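Local atomic coordinates of phosphoribosylaminoimidazole carboxylase (Bombyx mori, PDB entry 4JA0), a protein that probably catalyses two steps of purine biosynthesis, joining an AIR carboxylase and a SAICAR synthetase in one chain. Residues A[63-68]-A[207-213]. Numbering follows the deposited sequence.
Sequences TNAKVF and LADVIDS
The CA atoms come nearest between Asn64 and Asp212, 5.1 Å apart, where helix segment 63-68 lies against the chain 207-213, which runs on from strand 205-207 as a loop. Asn64 carries the polar link. Its CG stands anti to the backbone N (chi1 -162°), which carries the amide out from the helix to the chain at Val210 and Ile211. There OD1 accepts a hydrogen bond from Ile211 N. The donor is tilted 27° from the carbonyl plane, and the N-H...O angle is 147°. Ile211 also offers its carbonyl to the helix: Asn64 CA lies 3.3 Å from Ile211 O in a CA-H...O contact. The two methyls of Val210 rest against the same amide, CG1 near OD1 and CG2 3.8 Å from ND2. A leucine at Asn64 would probably leave the buried Ile211 N without its acceptor and let this part of the chain shift on the helix.

One turn further along, the Phe68 ring reaches the chain at Asp209. Asp209 O lies in the ring plane at the edge, 3.6 Å from CE1. Leu207 CD2 also comes to the ring edge, 3.6 Å from CE2, and Ile211 CD1 approaches the ring obliquely. The side chains of Val67 and Ile211 cross at about a right angle, with Val67 CG1 4.0 Å from Ile211 CB. At the other end, the Thr63 methyl CG2 sits 3.8 Å from Asp212 CA, while the Thr63 hydroxyl OG1 hydrogen-bonds to Ile59 O, one turn earlier in the helix.

A helix asparagine thus ties a buried loop by its backbone N-H. This loop carries Asp209, whose side chain is about 5 Å from a bound sulfate, probably from the crystallisation liquor. The contact joins helix 57-74 to the connection between strands 205-207 and 216-220, inside the SAICAR synthetase region. Ile211 also packs on strand 188-200, Asn64 and Val210 meet Phe89 of strand 88-91, and helix 241-257 borders Thr63 and Ser213.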
ATOM      1  N   THR A  63      52.528  32.461  -4.744  1.00 10.01           N
ATOM      2  CA  THR A  63      51.668  32.023  -3.657  1.00 13.59           C
ATOM      3  C   THR A  63      50.227  32.198  -4.108  1.00 14.16           C
ATOM      4  O   THR A  63      49.418  31.274  -4.089  1.00 14.63           O
ATOM      5  CB  THR A  63      51.887  32.849  -2.374  1.00 13.64           C
ATOM      6  OG1 THR A  63      53.262  32.789  -1.964  1.00  9.66           O
ATOM      7  CG2 THR A  63      50.957  32.360  -1.251  1.00  5.11           C
ATOM      8  N   ASN A  64      49.948  33.392  -4.593  1.00 17.29           N
ATOM      9  CA  ASN A  64      48.630  33.753  -5.053  1.00  9.44           C
ATOM     10  C   ASN A  64      48.068  32.862  -6.162  1.00 10.88           C
ATOM     11  O   ASN A  64      46.950  32.377  -6.063  1.00 10.76           O
ATOM     12  CB  ASN A  64      48.695  35.168  -5.575  1.00  4.89           C
ATOM     13  CG  ASN A  64      47.373  35.772  -5.680  1.00 20.93           C
ATOM     14  OD1 ASN A  64      46.573  35.674  -4.756  1.00 44.61           O
ATOM     15  ND2 ASN A  64      47.083  36.359  -6.828  1.00 48.49           N
ATOM     16  N   ALA A  65      48.847  32.677  -7.221  1.00 12.49           N
ATOM     17  CA  ALA A  65      48.413  31.905  -8.379  1.00  9.49           C
ATOM     18  C   ALA A  65      48.049  30.483  -7.986  1.00 10.22           C
ATOM     19  O   ALA A  65      47.134  29.862  -8.562  1.00 10.01           O
ATOM     20  CB  ALA A  65      49.500  31.889  -9.439  1.00  8.08           C
ATOM     21  N   LYS A  66      48.781  29.970  -7.005  1.00  6.12           N
ATOM     22  CA  LYS A  66      48.572  28.614  -6.537  1.00 11.01           C
ATOM     23  C   LYS A  66      47.237  28.507  -5.796  1.00  9.66           C
ATOM     24  O   LYS A  66      46.440  27.592  -6.054  1.00 17.54           O
ATOM     25  CB  LYS A  66      49.753  28.177  -5.654  1.00  6.06           C
ATOM     26  N   VAL A  67      46.975  29.467  -4.916  1.00 10.11           N
ATOM     27  CA  VAL A  67      45.725  29.504  -4.170  1.00  4.34           C
ATOM     28  C   VAL A  67      44.543  29.592  -5.119  1.00  4.43           C
ATOM     29  O   VAL A  67      43.608  28.805  -5.016  1.00 15.48           O
ATOM     30  CB  VAL A  67      45.711  30.694  -3.162  1.00  9.49           C
ATOM     31  CG1 VAL A  67      44.311  30.947  -2.601  1.00  6.27           C
ATOM     32  CG2 VAL A  67      46.714  30.457  -2.037  1.00  5.45           C
ATOM     33  N   PHE A  68      44.603  30.505  -6.080  1.00  5.48           N
ATOM     34  CA  PHE A  68      43.481  30.710  -6.991  1.00 10.21           C
ATOM     35  C   PHE A  68      43.250  29.466  -7.837  1.00  8.04           C
ATOM     36  O   PHE A  68      42.114  29.133  -8.140  1.00  6.36           O
ATOM     37  CB  PHE A  68      43.695  31.967  -7.852  1.00  9.87           C
ATOM     38  CG  PHE A  68      43.335  33.259  -7.146  1.00 18.35           C
ATOM     39  CD1 PHE A  68      44.070  34.411  -7.363  1.00 32.22           C
ATOM     40  CD2 PHE A  68      42.297  33.310  -6.224  1.00 28.59           C
ATOM     41  CE1 PHE A  68      43.754  35.597  -6.697  1.00 23.57           C
ATOM     42  CE2 PHE A  68      41.978  34.496  -5.564  1.00 18.79           C
ATOM     43  CZ  PHE A  68      42.711  35.633  -5.801  1.00 15.32           C
ATOM     44  N   LEU A 207      35.631  36.516  -6.812  1.00  7.56           N
ATOM     45  CA  LEU A 207      36.719  36.642  -5.835  1.00  7.03           C
ATOM     46  C   LEU A 207      37.898  37.228  -6.588  1.00 10.12           C
ATOM     47  O   LEU A 207      38.366  36.633  -7.566  1.00 11.29           O
ATOM     48  CB  LEU A 207      37.075  35.278  -5.259  1.00  4.22           C
ATOM     49  CG  LEU A 207      38.287  35.269  -4.348  1.00  4.49           C
ATOM     50  CD1 LEU A 207      37.977  35.970  -3.049  1.00  4.94           C
ATOM     51  CD2 LEU A 207      38.728  33.843  -4.095  1.00 10.54           C
ATOM     52  N   ALA A 208      38.402  38.375  -6.148  1.00  7.07           N
ATOM     53  CA  ALA A 208      39.140  39.179  -7.104  1.00 10.67           C
ATOM     54  C   ALA A 208      40.452  39.826  -6.699  1.00 16.95           C
ATOM     55  O   ALA A 208      41.136  40.405  -7.554  1.00 27.93           O
ATOM     56  CB  ALA A 208      38.211  40.235  -7.650  1.00  9.73           C
ATOM     57  N   ASP A 209      40.829  39.752  -5.434  1.00 15.76           N
ATOM     58  CA  ASP A 209      42.047  40.463  -5.042  1.00 27.39           C
ATOM     59  C   ASP A 209      43.287  39.593  -5.215  1.00 25.60           C
ATOM     60  O   ASP A 209      43.661  39.223  -6.324  1.00 16.03           O
ATOM     61  CB  ASP A 209      41.935  41.017  -3.608  1.00 36.73           C
ATOM     62  CG  ASP A 209      43.065  41.991  -3.258  1.00 56.45           C
ATOM     63  OD1 ASP A 209      43.281  42.255  -2.049  1.00 42.09           O
ATOM     64  OD2 ASP A 209      43.736  42.485  -4.194  1.00 52.14           O
ATOM     65  N   VAL A 210      43.922  39.305  -4.089  1.00 37.73           N
ATOM     66  CA  VAL A 210      45.169  38.590  -4.025  1.00 15.70           C
ATOM     67  C   VAL A 210      45.129  37.847  -2.702  1.00 18.66           C
ATOM     68  O   VAL A 210      44.813  38.429  -1.670  1.00 29.30           O
ATOM     69  CB  VAL A 210      46.337  39.567  -4.046  1.00 14.82           C
ATOM     70  CG1 VAL A 210      47.516  38.992  -3.305  1.00 21.98           C
ATOM     71  CG2 VAL A 210      46.700  39.911  -5.476  1.00 11.65           C
ATOM     72  N   ILE A 211      45.416  36.555  -2.714  1.00 14.07           N
ATOM     73  CA  ILE A 211      45.528  35.849  -1.455  1.00 15.67           C
ATOM     74  C   ILE A 211      46.960  35.334  -1.365  1.00 18.28           C
ATOM     75  O   ILE A 211      47.331  34.410  -2.088  1.00 20.26           O
ATOM     76  CB  ILE A 211      44.488  34.698  -1.335  1.00 16.46           C
ATOM     77  CG1 ILE A 211      43.091  35.190  -1.726  1.00 17.73           C
ATOM     78  CG2 ILE A 211      44.468  34.123   0.072  1.00  7.96           C
ATOM     79  CD1 ILE A 211      42.023  34.110  -1.703  1.00  8.52           C
ATOM     80  N   ASP A 212      47.772  35.956  -0.510  1.00 17.53           N
ATOM     81  CA  ASP A 212      49.146  35.506  -0.298  1.00 16.06           C
ATOM     82  C   ASP A 212      49.451  35.455   1.202  1.00 14.66           C
ATOM     83  O   ASP A 212      48.523  35.384   2.009  1.00 13.79           O
ATOM     84  CB  ASP A 212      50.160  36.388  -1.047  1.00 19.89           C
ATOM     85  CG  ASP A 212      50.080  37.865  -0.654  1.00 28.94           C
ATOM     86  OD1 ASP A 212      49.683  38.146   0.495  1.00 27.87           O
ATOM     87  OD2 ASP A 212      50.467  38.744  -1.469  1.00 14.79           O
ATOM     88  N   SER A 213      50.730  35.494   1.580  1.00 19.49           N
ATOM     89  CA  SER A 213      51.085  35.474   3.004  1.00 17.08           C
ATOM     90  C   SER A 213      50.782  36.775   3.711  1.00 11.30           C
ATOM     91  O   SER A 213      50.952  36.868   4.926  1.00 14.44           O
ATOM     92  CB  SER A 213      52.536  35.085   3.247  1.00  7.20           C
ATOM     93  OG  SER A 213      52.754  33.721   2.953  1.00 19.50           O
TER